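Trichothecene 3-O-acetyltransferase (Fusarium sporotrichioides, PDB 2ZBA) transfers an acetyl group from acetyl-coenzyme A to the 3-hydroxyl of trichothecenes, a step in the fungal biosynthesis of T-2 toxin and related mycotoxins. Local coordinates at residues I14-I19 / P24-Y29; R57-Q60 / V65-Q68; K143-L148 / G166-T171; D174-L179 / S195-D200. All coordinates share one frame; numbering follows the deposited sequence.

Contact 1 of 4, residues I14-I19 / P24-Y29; sequences IELDII and PLLSIY. With ZBA (12,13-Epoxytrichothec-9-ene-3,4,8,15-tetrol-4,15-diacetate-8-isovalerate), chain F.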
# COMPACT_ATOMS: atom_id res chain seq x y z
N ILE A 14 10.34 -11.79 -17.67
CA ILE A 14 9.20 -12.18 -16.82
C ILE A 14 7.98 -11.27 -16.98
O ILE A 14 7.97 -10.12 -16.51
CB ILE A 14 9.62 -12.27 -15.32
CG1 ILE A 14 10.76 -13.28 -15.15
CG2 ILE A 14 8.44 -12.68 -14.44
CD1 ILE A 14 11.61 -13.06 -13.91
N GLU A 15 6.94 -11.78 -17.65
CA GLU A 15 5.72 -10.98 -17.85
C GLU A 15 5.04 -10.68 -16.51
O GLU A 15 4.97 -11.56 -15.65
CB GLU A 15 4.76 -11.68 -18.80
CG GLU A 15 3.62 -10.78 -19.25
CD GLU A 15 2.76 -11.43 -20.29
OE1 GLU A 15 3.32 -11.95 -21.26
OE2 GLU A 15 1.51 -11.42 -20.14
N LEU A 16 4.55 -9.46 -16.34
CA LEU A 16 3.90 -9.06 -15.08
C LEU A 16 2.60 -9.84 -14.88
O LEU A 16 2.06 -10.40 -15.84
CB LEU A 16 3.59 -7.55 -15.06
CG LEU A 16 4.70 -6.53 -15.33
CD1 LEU A 16 4.19 -5.15 -14.98
CD2 LEU A 16 5.95 -6.83 -14.55
N ASP A 17 2.12 -9.89 -13.65
CA ASP A 17 0.78 -10.36 -13.35
C ASP A 17 -0.18 -9.67 -14.33
O ASP A 17 -0.12 -8.46 -14.48
CB ASP A 17 0.41 -9.99 -11.92
CG ASP A 17 1.25 -10.73 -10.89
OD1 ASP A 17 0.91 -11.90 -10.61
OD2 ASP A 17 2.23 -10.13 -10.38
N ILE A 18 -1.04 -10.43 -15.01
CA ILE A 18 -2.00 -9.79 -15.94
C ILE A 18 -2.73 -8.64 -15.25
O ILE A 18 -2.90 -7.60 -15.85
CB ILE A 18 -3.01 -10.77 -16.67
CG1 ILE A 18 -4.13 -9.99 -17.37
CG2 ILE A 18 -3.70 -11.69 -15.70
CD1 ILE A 18 -3.64 -8.98 -18.45
N ILE A 19 -3.11 -8.82 -13.99
CA ILE A 19 -3.75 -7.75 -13.22
C ILE A 19 -2.85 -6.51 -12.99
O ILE A 19 -3.34 -5.40 -12.80
CB ILE A 19 -4.39 -8.32 -11.91
CG1 ILE A 19 -5.76 -8.92 -12.25
CG2 ILE A 19 -4.52 -7.26 -10.86
CD1 ILE A 19 -6.44 -9.66 -11.12
N PRO A 24 -2.49 2.59 -14.74
CA PRO A 24 -2.17 3.29 -13.48
C PRO A 24 -1.04 2.65 -12.63
O PRO A 24 -0.18 3.37 -12.12
CB PRO A 24 -3.49 3.26 -12.69
CG PRO A 24 -4.56 2.94 -13.67
CD PRO A 24 -3.91 2.16 -14.78
N LEU A 25 -1.06 1.33 -12.48
CA LEU A 25 -0.05 0.63 -11.67
C LEU A 25 1.34 0.79 -12.26
O LEU A 25 2.34 0.78 -11.54
CB LEU A 25 -0.39 -0.86 -11.51
CG LEU A 25 -1.71 -1.16 -10.78
CD1 LEU A 25 -2.03 -2.64 -10.80
CD2 LEU A 25 -1.68 -0.60 -9.36
N LEU A 26 1.40 0.96 -13.57
CA LEU A 26 2.68 1.05 -14.27
C LEU A 26 3.32 2.43 -14.15
O LEU A 26 4.49 2.60 -14.49
CB LEU A 26 2.54 0.60 -15.73
CG LEU A 26 2.44 -0.92 -15.88
CD1 LEU A 26 1.78 -1.33 -17.20
CD2 LEU A 26 3.82 -1.53 -15.73
N SER A 27 2.56 3.39 -13.61
CA SER A 27 3.04 4.75 -13.32
C SER A 27 3.34 5.04 -11.84
O SER A 27 3.66 6.18 -11.47
CB SER A 27 2.02 5.78 -13.83
OG SER A 27 2.15 5.95 -15.24
N ILE A 28 3.24 4.02 -10.99
CA ILE A 28 3.31 4.23 -9.54
C ILE A 28 4.45 3.47 -8.88
O ILE A 28 4.69 2.31 -9.19
CB ILE A 28 1.92 3.91 -8.86
CG1 ILE A 28 0.86 4.91 -9.33
CG2 ILE A 28 2.01 3.87 -7.30
CD1 ILE A 28 -0.57 4.39 -9.13
N TYR A 29 5.15 4.14 -7.95
CA TYR A 29 6.05 3.46 -7.02
C TYR A 29 5.47 3.45 -5.62
O TYR A 29 5.10 4.49 -5.09
CB TYR A 29 7.45 4.08 -7.01
CG TYR A 29 8.30 3.55 -8.12
CD1 TYR A 29 8.38 4.22 -9.35
CD2 TYR A 29 9.01 2.38 -7.97
CE1 TYR A 29 9.16 3.72 -10.40
CE2 TYR A 29 9.79 1.87 -9.01
CZ TYR A 29 9.86 2.55 -10.21
OH TYR A 29 10.63 2.04 -11.22
O18 ZBA F . -5.63 6.76 -6.52
C44 ZBA F . -4.82 6.45 -7.35
C45 ZBA F . -4.96 6.61 -8.82
C46 ZBA F . -3.73 7.02 -9.54
C48 ZBA F . -3.07 8.29 -9.32
C47 ZBA F . -3.06 6.21 -10.58
O17 ZBA F . -3.66 5.91 -6.97
C31 ZBA F . -3.46 5.42 -5.61
C30 ZBA F . -4.31 4.19 -5.34
C32 ZBA F . -1.98 5.26 -5.46
C39 ZBA F . -1.18 6.51 -5.67
C33 ZBA F . -1.45 4.09 -5.14
C34 ZBA F . -2.25 2.87 -4.85
O10 ZBA F . -2.49 2.82 -3.39
C29 ZBA F . -3.65 2.78 -5.57
C38 ZBA F . -3.42 2.54 -7.07
O12 ZBA F . -4.56 3.02 -7.83
C40 ZBA F . -4.73 2.51 -9.05
C41 ZBA F . -5.89 3.15 -9.75
O13 ZBA F . -4.07 1.70 -9.53
C28 ZBA F . -4.52 1.59 -4.93
C37 ZBA F . -5.86 1.40 -5.70
C35 ZBA F . -4.71 1.90 -3.43
C25 ZBA F . -3.34 1.78 -2.89
C36 ZBA F . -5.80 2.60 -2.80
O11 ZBA F . -5.67 1.17 -2.66
C27 ZBA F . -3.66 0.25 -4.78
C26 ZBA F . -3.08 0.36 -3.38
O16 ZBA F . -1.72 0.04 -3.28
O14 ZBA F . -4.38 -1.02 -4.89
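The CA atoms of L16 and L26 lie 10.2 Å apart and those of I19 and L25 9.3 Å, too far for backbone pairing, and no hydrogen bond joins the two segments. Segment 14-19 leaves strand 14-15 and passes into a 3-10 segment at I18 and I19; segment 24-29 starts as a short helical turn and runs on into strand 29-37. Only the ends of leucine side chains close the distance. L16 CD1 meets L26 CD2 at 3.7 Å, the two chains crossing obliquely, and S82 and I84 of strand 81-85 cover L16 from another direction. The D17 side chain anchors segment 14-19 separately: OD2 accepts from L316 N and OD1 is hydrogen-bonded to Y313 OH.

In this BAHD-superfamily enzyme the helical turn forms one wall of the trichothecene pocket, and L25 belongs to both sides. Its CG stands anti to the carbonyl carbon (chi1 -63°), and the fork then divides the work: CD1 packs 3.7 Å from I19 O, whereas CD2 lies 3.3 Å from O13, the carbonyl oxygen of one T-2 acetate. P24 CB approaches that same oxygen at 3.6 Å. Farther along the ligand, I28 CD1 comes within 3.4 Å of C47, a methyl of the isovaleryl ester. I19 turns its CB away from L25, and its side chain packs on T355 and L358 of helix 348-363.

Contact 2 of 4, residues R57-Q60 / V65-Q68; sequences RLSQ and VAGQ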
# COMPACT_ATOMS: atom_id res chain seq x y z
N ARG A 57 23.42 -10.76 -2.22
CA ARG A 57 22.99 -12.09 -1.80
C ARG A 57 21.59 -12.43 -2.30
O ARG A 57 21.34 -13.54 -2.79
CB ARG A 57 23.07 -12.22 -0.27
CG ARG A 57 23.24 -13.67 0.23
CD ARG A 57 23.85 -13.75 1.64
NE ARG A 57 25.26 -13.35 1.63
CZ ARG A 57 25.79 -12.36 2.35
NH1 ARG A 57 25.06 -11.63 3.19
NH2 ARG A 57 27.09 -12.12 2.24
N LEU A 58 20.68 -11.46 -2.17
CA LEU A 58 19.30 -11.56 -2.67
C LEU A 58 19.26 -11.66 -4.20
O LEU A 58 18.59 -12.54 -4.75
CB LEU A 58 18.46 -10.37 -2.19
CG LEU A 58 16.94 -10.46 -2.42
CD1 LEU A 58 16.31 -11.32 -1.35
CD2 LEU A 58 16.34 -9.05 -2.44
N SER A 59 19.99 -10.78 -4.88
CA SER A 59 20.13 -10.80 -6.35
C SER A 59 20.77 -12.06 -6.94
O SER A 59 20.53 -12.37 -8.10
CB SER A 59 20.92 -9.60 -6.85
OG SER A 59 20.31 -8.38 -6.46
N GLN A 60 21.60 -12.76 -6.16
CA GLN A 60 22.25 -13.99 -6.62
C GLN A 60 21.27 -15.15 -6.62
O GLN A 60 21.25 -15.97 -7.55
CB GLN A 60 23.48 -14.33 -5.78
CG GLN A 60 24.66 -13.37 -5.96
CD GLN A 60 25.92 -13.80 -5.18
OE1 GLN A 60 25.84 -14.37 -4.09
N VAL A 65 14.94 -9.44 -9.09
CA VAL A 65 14.71 -8.32 -8.16
C VAL A 65 15.49 -7.09 -8.58
O VAL A 65 15.09 -5.97 -8.29
CB VAL A 65 15.01 -8.69 -6.68
CG1 VAL A 65 14.23 -9.93 -6.32
CG2 VAL A 65 16.53 -8.89 -6.43
N ALA A 66 16.59 -7.33 -9.30
CA ALA A 66 17.50 -6.30 -9.79
C ALA A 66 17.11 -5.77 -11.18
O ALA A 66 17.77 -4.86 -11.71
CB ALA A 66 18.93 -6.84 -9.82
N GLY A 67 16.02 -6.32 -11.73
CA GLY A 67 15.56 -5.99 -13.07
C GLY A 67 14.84 -4.67 -13.19
O GLY A 67 14.82 -3.85 -12.25
N GLN A 68 14.24 -4.47 -14.36
CA GLN A 68 13.50 -3.26 -14.70
C GLN A 68 12.23 -3.64 -15.46
O GLN A 68 12.18 -4.68 -16.12
CB GLN A 68 14.38 -2.30 -15.54
CG GLN A 68 14.69 -2.83 -16.93
CD GLN A 68 15.56 -1.92 -17.77
OE1 GLN A 68 15.15 -0.83 -18.16
NE2 GLN A 68 16.75 -2.40 -18.09
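L58 lays its CD2 methyl against CG2 of V65, 4.0 Å away, the two side chains crossing at about a right angle. A helix-to-strand connection is closed here: 57-60 lies near the end of helix 44-61, and 65-66 is the last part of a 3-10 segment that leads into strand 68-72, within the N-terminal domain of the acetyltransferase. The return brings the CA atoms of S59 and V65 to 6.2 Å, close enough for short side chains to meet without any hydrogen bond across the contact.

V65 has the largest share of the buried surface. Its CB faces the helix, and with chi1 at -53° CG1 is anti to the carbonyl carbon while CG2 is placed between the backbone N and the carbonyl carbon. From there CG2 reaches both helix residues, the leucine methyl already described and S59 OG at 3.8 Å. L58 takes the other course: its CG is anti to the backbone N (chi1 -169°), and this swings the branched end round to V65, although the CB itself does not point there. The side chain of L58 also packs on F189.

The serine oxygen lies among carbons on this side, but its polar need is met within its own helix, since S59 OG is hydrogen-bonded to the carbonyl oxygen of L55, one turn earlier. All four touching residues are buried, and the ligand and calcium sites lie at a distance. On the flank beside V65, the CB of A66 also faces the helix and closes on S59 OG at 3.9 Å.

Contact 3 of 4, residues K143-L148 / G166-T171; sequences KPVLLL and GAMDMT. With COA (coenzyme A), chain E.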
# COMPACT_ATOMS: atom_id res chain seq x y z
N LYS A 143 12.86 2.03 -15.43
CA LYS A 143 11.80 1.83 -14.46
C LYS A 143 12.16 0.61 -13.60
O LYS A 143 11.61 -0.48 -13.80
CB LYS A 143 10.49 1.64 -15.21
CG LYS A 143 9.23 1.70 -14.38
CD LYS A 143 8.00 1.42 -15.25
CE LYS A 143 7.48 2.67 -15.95
NZ LYS A 143 6.24 2.35 -16.74
N PRO A 144 13.09 0.78 -12.64
CA PRO A 144 13.54 -0.37 -11.85
C PRO A 144 12.40 -0.97 -11.03
O PRO A 144 11.46 -0.28 -10.66
CB PRO A 144 14.61 0.23 -10.93
CG PRO A 144 15.00 1.54 -11.56
CD PRO A 144 13.76 2.03 -12.24
N VAL A 145 12.50 -2.27 -10.79
CA VAL A 145 11.53 -3.04 -10.00
C VAL A 145 11.60 -2.60 -8.51
O VAL A 145 10.57 -2.42 -7.85
CB VAL A 145 11.82 -4.56 -10.19
CG1 VAL A 145 11.11 -5.44 -9.14
CG2 VAL A 145 11.44 -4.99 -11.59
N LEU A 146 12.82 -2.38 -8.03
CA LEU A 146 13.06 -2.09 -6.63
C LEU A 146 14.20 -1.08 -6.52
O LEU A 146 15.23 -1.23 -7.18
CB LEU A 146 13.39 -3.39 -5.88
CG LEU A 146 13.26 -3.47 -4.35
CD1 LEU A 146 11.80 -3.49 -3.89
CD2 LEU A 146 13.98 -4.73 -3.82
N LEU A 147 14.01 -0.03 -5.72
CA LEU A 147 15.06 0.95 -5.43
C LEU A 147 15.12 1.16 -3.92
O LEU A 147 14.10 1.07 -3.23
CB LEU A 147 14.79 2.31 -6.10
CG LEU A 147 14.77 2.57 -7.62
CD1 LEU A 147 13.37 2.36 -8.17
CD2 LEU A 147 15.18 4.01 -7.87
N LEU A 148 16.31 1.46 -3.41
CA LEU A 148 16.47 1.69 -1.98
C LEU A 148 17.16 3.02 -1.74
O LEU A 148 18.06 3.41 -2.50
CB LEU A 148 17.24 0.54 -1.31
CG LEU A 148 16.56 -0.84 -1.26
CD1 LEU A 148 16.84 -1.66 -2.52
CD2 LEU A 148 16.95 -1.64 -0.03
N GLY A 166 3.24 -2.28 -10.72
CA GLY A 166 2.77 -3.36 -11.61
C GLY A 166 3.49 -4.66 -11.33
O GLY A 166 2.96 -5.76 -11.57
N ALA A 167 4.70 -4.51 -10.82
CA ALA A 167 5.58 -5.60 -10.41
C ALA A 167 5.27 -6.13 -9.02
O ALA A 167 5.54 -7.28 -8.73
CB ALA A 167 7.07 -5.15 -10.48
N MSE A 168 4.71 -5.31 -8.15
CA MSE A 168 4.42 -5.76 -6.79
C MSE A 168 3.37 -4.92 -6.12
O MSE A 168 3.34 -3.71 -6.31
CB MSE A 168 5.71 -5.77 -5.93
CG MSE A 168 6.41 -4.42 -5.77
SE MSE A 168 8.19 -4.65 -4.98
CE MSE A 168 9.07 -5.07 -6.59
N ASP A 169 2.50 -5.56 -5.33
CA ASP A 169 1.68 -4.84 -4.35
C ASP A 169 2.48 -4.71 -3.04
O ASP A 169 3.60 -5.22 -2.97
CB ASP A 169 0.27 -5.48 -4.19
CG ASP A 169 0.29 -6.95 -3.79
OD1 ASP A 169 1.22 -7.40 -3.10
OD2 ASP A 169 -0.65 -7.68 -4.17
N MSE A 170 1.96 -4.03 -2.01
CA MSE A 170 2.74 -3.86 -0.75
C MSE A 170 3.02 -5.18 0.02
O MSE A 170 4.08 -5.34 0.64
CB MSE A 170 2.16 -2.77 0.15
CG MSE A 170 3.04 -2.37 1.32
SE MSE A 170 4.83 -1.62 0.86
CE MSE A 170 5.93 -2.79 1.88
N THR A 171 2.08 -6.12 -0.02
CA THR A 171 2.30 -7.51 0.45
C THR A 171 3.54 -8.15 -0.21
O THR A 171 4.39 -8.75 0.46
CB THR A 171 1.05 -8.39 0.18
OG1 THR A 171 -0.10 -7.75 0.72
CG2 THR A 171 1.20 -9.78 0.81
N1A COA E . -14.63 -15.48 14.35
C2A COA E . -14.23 -14.35 15.05
N3A COA E . -13.14 -13.62 14.59
C4A COA E . -12.47 -13.99 13.46
C5A COA E . -12.86 -15.13 12.76
C6A COA E . -13.96 -15.88 13.21
N6A COA E . -14.29 -17.03 12.62
N7A COA E . -12.03 -15.27 11.70
C8A COA E . -11.13 -14.26 11.73
N9A COA E . -11.39 -13.46 12.81
C1B COA E . -10.72 -12.18 13.15
C2B COA E . -9.31 -12.40 13.67
O2B COA E . -9.31 -12.63 15.06
C3B COA E . -8.62 -11.11 13.25
O3B COA E . -9.16 -10.09 14.04
P3B COA E . -8.33 -8.95 14.82
O7A COA E . -7.30 -8.40 13.85
O8A COA E . -7.60 -9.53 16.00
O9A COA E . -9.36 -7.92 15.18
C4B COA E . -9.24 -10.86 11.89
O4B COA E . -10.58 -11.34 12.00
C5B COA E . -8.57 -11.54 10.71
O5B COA E . -9.44 -11.33 9.60
P1A COA E . -8.87 -11.05 8.12
O1A COA E . -7.99 -12.16 7.67
O2A COA E . -9.96 -10.69 7.14
O3A COA E . -7.84 -9.79 8.26
P2A COA E . -8.21 -8.24 8.52
O4A COA E . -7.28 -7.74 9.60
O5A COA E . -9.67 -7.96 8.79
O6A COA E . -7.87 -7.50 7.14
CBP COA E . -8.19 -6.97 4.81
CCP COA E . -8.85 -7.38 6.13
CDP COA E . -7.93 -5.47 4.90
CEP COA E . -9.14 -7.31 3.65
CAP COA E . -6.86 -7.73 4.69
OAP COA E . -7.10 -9.13 4.65
C9P COA E . -6.01 -7.35 3.50
O9P COA E . -6.26 -7.94 2.26
N8P COA E . -5.00 -6.49 3.68
C7P COA E . -4.15 -6.09 2.56
C6P COA E . -4.76 -4.95 1.74
C5P COA E . -3.81 -4.56 0.62
O5P COA E . -3.67 -5.30 -0.39
N4P COA E . -3.15 -3.42 0.74
C3P COA E . -1.82 -3.29 0.16
C2P COA E . -1.74 -2.20 -0.90
S1P COA E . -0.53 -2.50 -2.23
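V145 and M168, the latter modelled as selenomethionine, make the tight end of this contact: CG1 of V145 is 3.3 Å from CE of M168, shorter than usual for two carbons. Segment 166-171 carries the later residues of the HXXXD signature of BAHD acyltransferases, ending in D169, and sets them against the chain entering strand 146-153. M168 reaches across because its CG sits between the backbone N and the carbonyl carbon (chi1 60°) and the chain bends at chi3 (83°), which also leaves CE 3.3 Å from V145 O. L146 crosses the selenomethionine at about a right angle, with CD1 3.9 Å from SE.

Packing slackens on the A167 side, where V145 CG1 stands 4.3 Å from A167 CB. At the far edges K143 and T171 are partly exposed and make no contact across the segments.

Beyond the packed core the signature loop turns to the cofactor. D169 occupies the N-cap position of helix 170-184: OD1 accepts a hydrogen bond from G172 N, while OD2 forms a salt bridge with R304 and accepts from L317 N. Two separate grips on OD2 thus hold the carboxylate turned away from the coenzyme, whose thiol approaches the loop backbone. The sulfur S1P lies 3.7 Å from D169 CB and 2.9 Å from M170 N.

Contact 4 of 4, residues D174-L179 / S195-D200; sequences DAIIRL and SAMNLD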
# COMPACT_ATOMS: atom_id res chain seq x y z
N ASP A 174 6.72 -6.24 0.82
CA ASP A 174 7.06 -6.67 2.18
C ASP A 174 7.75 -8.03 2.21
O ASP A 174 8.71 -8.22 2.95
CB ASP A 174 5.79 -6.72 3.05
CG ASP A 174 6.07 -7.18 4.47
OD1 ASP A 174 6.93 -6.57 5.17
OD2 ASP A 174 5.40 -8.14 4.89
N ALA A 175 7.24 -8.98 1.42
CA ALA A 175 7.86 -10.30 1.29
C ALA A 175 9.29 -10.20 0.78
O ALA A 175 10.19 -10.88 1.29
CB ALA A 175 7.01 -11.19 0.37
N ILE A 176 9.50 -9.36 -0.23
CA ILE A 176 10.84 -9.14 -0.77
C ILE A 176 11.74 -8.49 0.28
O ILE A 176 12.89 -8.89 0.45
CB ILE A 176 10.82 -8.27 -2.06
CG1 ILE A 176 10.18 -9.04 -3.24
CG2 ILE A 176 12.22 -7.78 -2.44
CD1 ILE A 176 9.92 -8.14 -4.46
N ILE A 177 11.20 -7.49 0.97
CA ILE A 177 11.93 -6.79 2.03
C ILE A 177 12.31 -7.73 3.19
O ILE A 177 13.44 -7.67 3.71
CB ILE A 177 11.14 -5.55 2.53
CG1 ILE A 177 10.97 -4.54 1.39
CG2 ILE A 177 11.87 -4.89 3.71
CD1 ILE A 177 10.07 -3.35 1.71
N ARG A 178 11.38 -8.61 3.58
CA ARG A 178 11.64 -9.66 4.57
C ARG A 178 12.84 -10.51 4.15
O ARG A 178 13.75 -10.76 4.96
CB ARG A 178 10.39 -10.52 4.77
CG ARG A 178 10.45 -11.59 5.85
CD ARG A 178 9.14 -12.40 5.84
NE ARG A 178 7.99 -11.59 6.21
CZ ARG A 178 6.91 -11.35 5.47
NH1 ARG A 178 6.77 -11.90 4.25
NH2 ARG A 178 5.94 -10.57 5.95
N LEU A 179 12.86 -10.92 2.88
CA LEU A 179 13.94 -11.75 2.35
C LEU A 179 15.28 -11.02 2.22
O LEU A 179 16.34 -11.62 2.38
CB LEU A 179 13.56 -12.42 1.01
CG LEU A 179 12.43 -13.48 1.04
CD1 LEU A 179 12.30 -14.11 -0.31
CD2 LEU A 179 12.61 -14.56 2.11
N SER A 195 10.36 -21.24 -3.75
CA SER A 195 9.16 -21.53 -4.55
C SER A 195 8.29 -20.31 -4.85
O SER A 195 7.92 -20.08 -6.00
CB SER A 195 8.31 -22.61 -3.89
OG SER A 195 8.70 -23.89 -4.35
N ALA A 196 7.96 -19.54 -3.81
CA ALA A 196 7.08 -18.37 -3.93
C ALA A 196 7.69 -17.31 -4.83
O ALA A 196 7.01 -16.76 -5.71
CB ALA A 196 6.78 -17.79 -2.55
N MSE A 197 8.99 -17.05 -4.63
CA MSE A 197 9.74 -16.07 -5.42
C MSE A 197 9.79 -16.45 -6.89
O MSE A 197 9.93 -15.58 -7.74
CB MSE A 197 11.18 -15.93 -4.89
CG MSE A 197 11.32 -15.11 -3.60
SE MSE A 197 10.91 -13.20 -3.76
CE MSE A 197 12.57 -12.47 -4.45
N ASN A 198 9.67 -17.75 -7.15
CA ASN A 198 9.75 -18.29 -8.51
C ASN A 198 8.42 -18.70 -9.15
O ASN A 198 8.41 -19.23 -10.26
CB ASN A 198 10.76 -19.45 -8.57
CG ASN A 198 12.21 -18.99 -8.48
OD1 ASN A 198 12.88 -19.23 -7.49
ND2 ASN A 198 12.69 -18.31 -9.50
N LEU A 199 7.30 -18.46 -8.45
CA LEU A 199 5.97 -18.78 -8.98
C LEU A 199 5.75 -18.10 -10.32
O LEU A 199 6.07 -16.92 -10.49
CB LEU A 199 4.85 -18.38 -8.01
CG LEU A 199 4.32 -19.38 -6.97
CD1 LEU A 199 3.18 -18.76 -6.18
CD2 LEU A 199 3.89 -20.74 -7.57
N ASP A 200 5.21 -18.85 -11.27
CA ASP A 200 4.87 -18.30 -12.58
C ASP A 200 3.73 -17.29 -12.40
O ASP A 200 2.64 -17.66 -11.96
CB ASP A 200 4.48 -19.43 -13.54
CG ASP A 200 4.42 -18.98 -15.01
OD1 ASP A 200 4.27 -17.78 -15.30
OD2 ASP A 200 4.52 -19.86 -15.88
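This is a buried apolar contact between two helices, at the place where the last turn of helix 191-197 comes against the middle of helix 170-184. The nearest CA atoms are those of I176 and M197, 8.4 Å apart, and no hydrogen bond crosses the gap. L179 and M197, a selenomethionine here, reach toward each other tip to tip: L179 CD1 lies 3.6 Å from M197 CG and 3.8 Å from its SE. M197 is bent at both chi2 (-67°) and chi3 (-83°), and this folded chain also carries the selenium to 4.3 Å from CG1 of I176.

I176 and L179 are spaced i to i+3, so one face of helix 170-184, the helix that follows the BAHD signature loop, offers two side chains to a single selenomethionine. F62 and W64 also pack on M197. Another face of the same helix is polar. There D174 and R178, one turn apart, form a salt bridge with R178 NH2 2.7 Å from D174 OD2. D174 has further partners in Y396 OH, through OD1, and G392 N, through OD2. By L199 and D200 the chain is extended, and the bond from L199 N to A196 O (3.2 Å) lies at the start of that exit.

In the fold
Contact 3 touches each of the other three. Its centre is about 9 Å from that of contact 1, and they are joined by Y29 OH to P144 O at 2.5 Å and K143 NZ to L26 O at 2.9 Å, both probable hydrogen bonds. The backbone bond from V145 N to G67 O (3.2 Å) ties it to contact 2. Helix 170-184 runs from contact 3 into contact 4, and M168 CE of the former meets I176 CD1 of the latter at 3.8 Å. Contacts 2 and 4 pack through V65 CG1 and M197 CE (3.6 Å). Contact 1 borders the trichothecene and contact 3 the coenzyme A thiol, whereas contacts 2 and 4 lie away from the ligand and calcium sites.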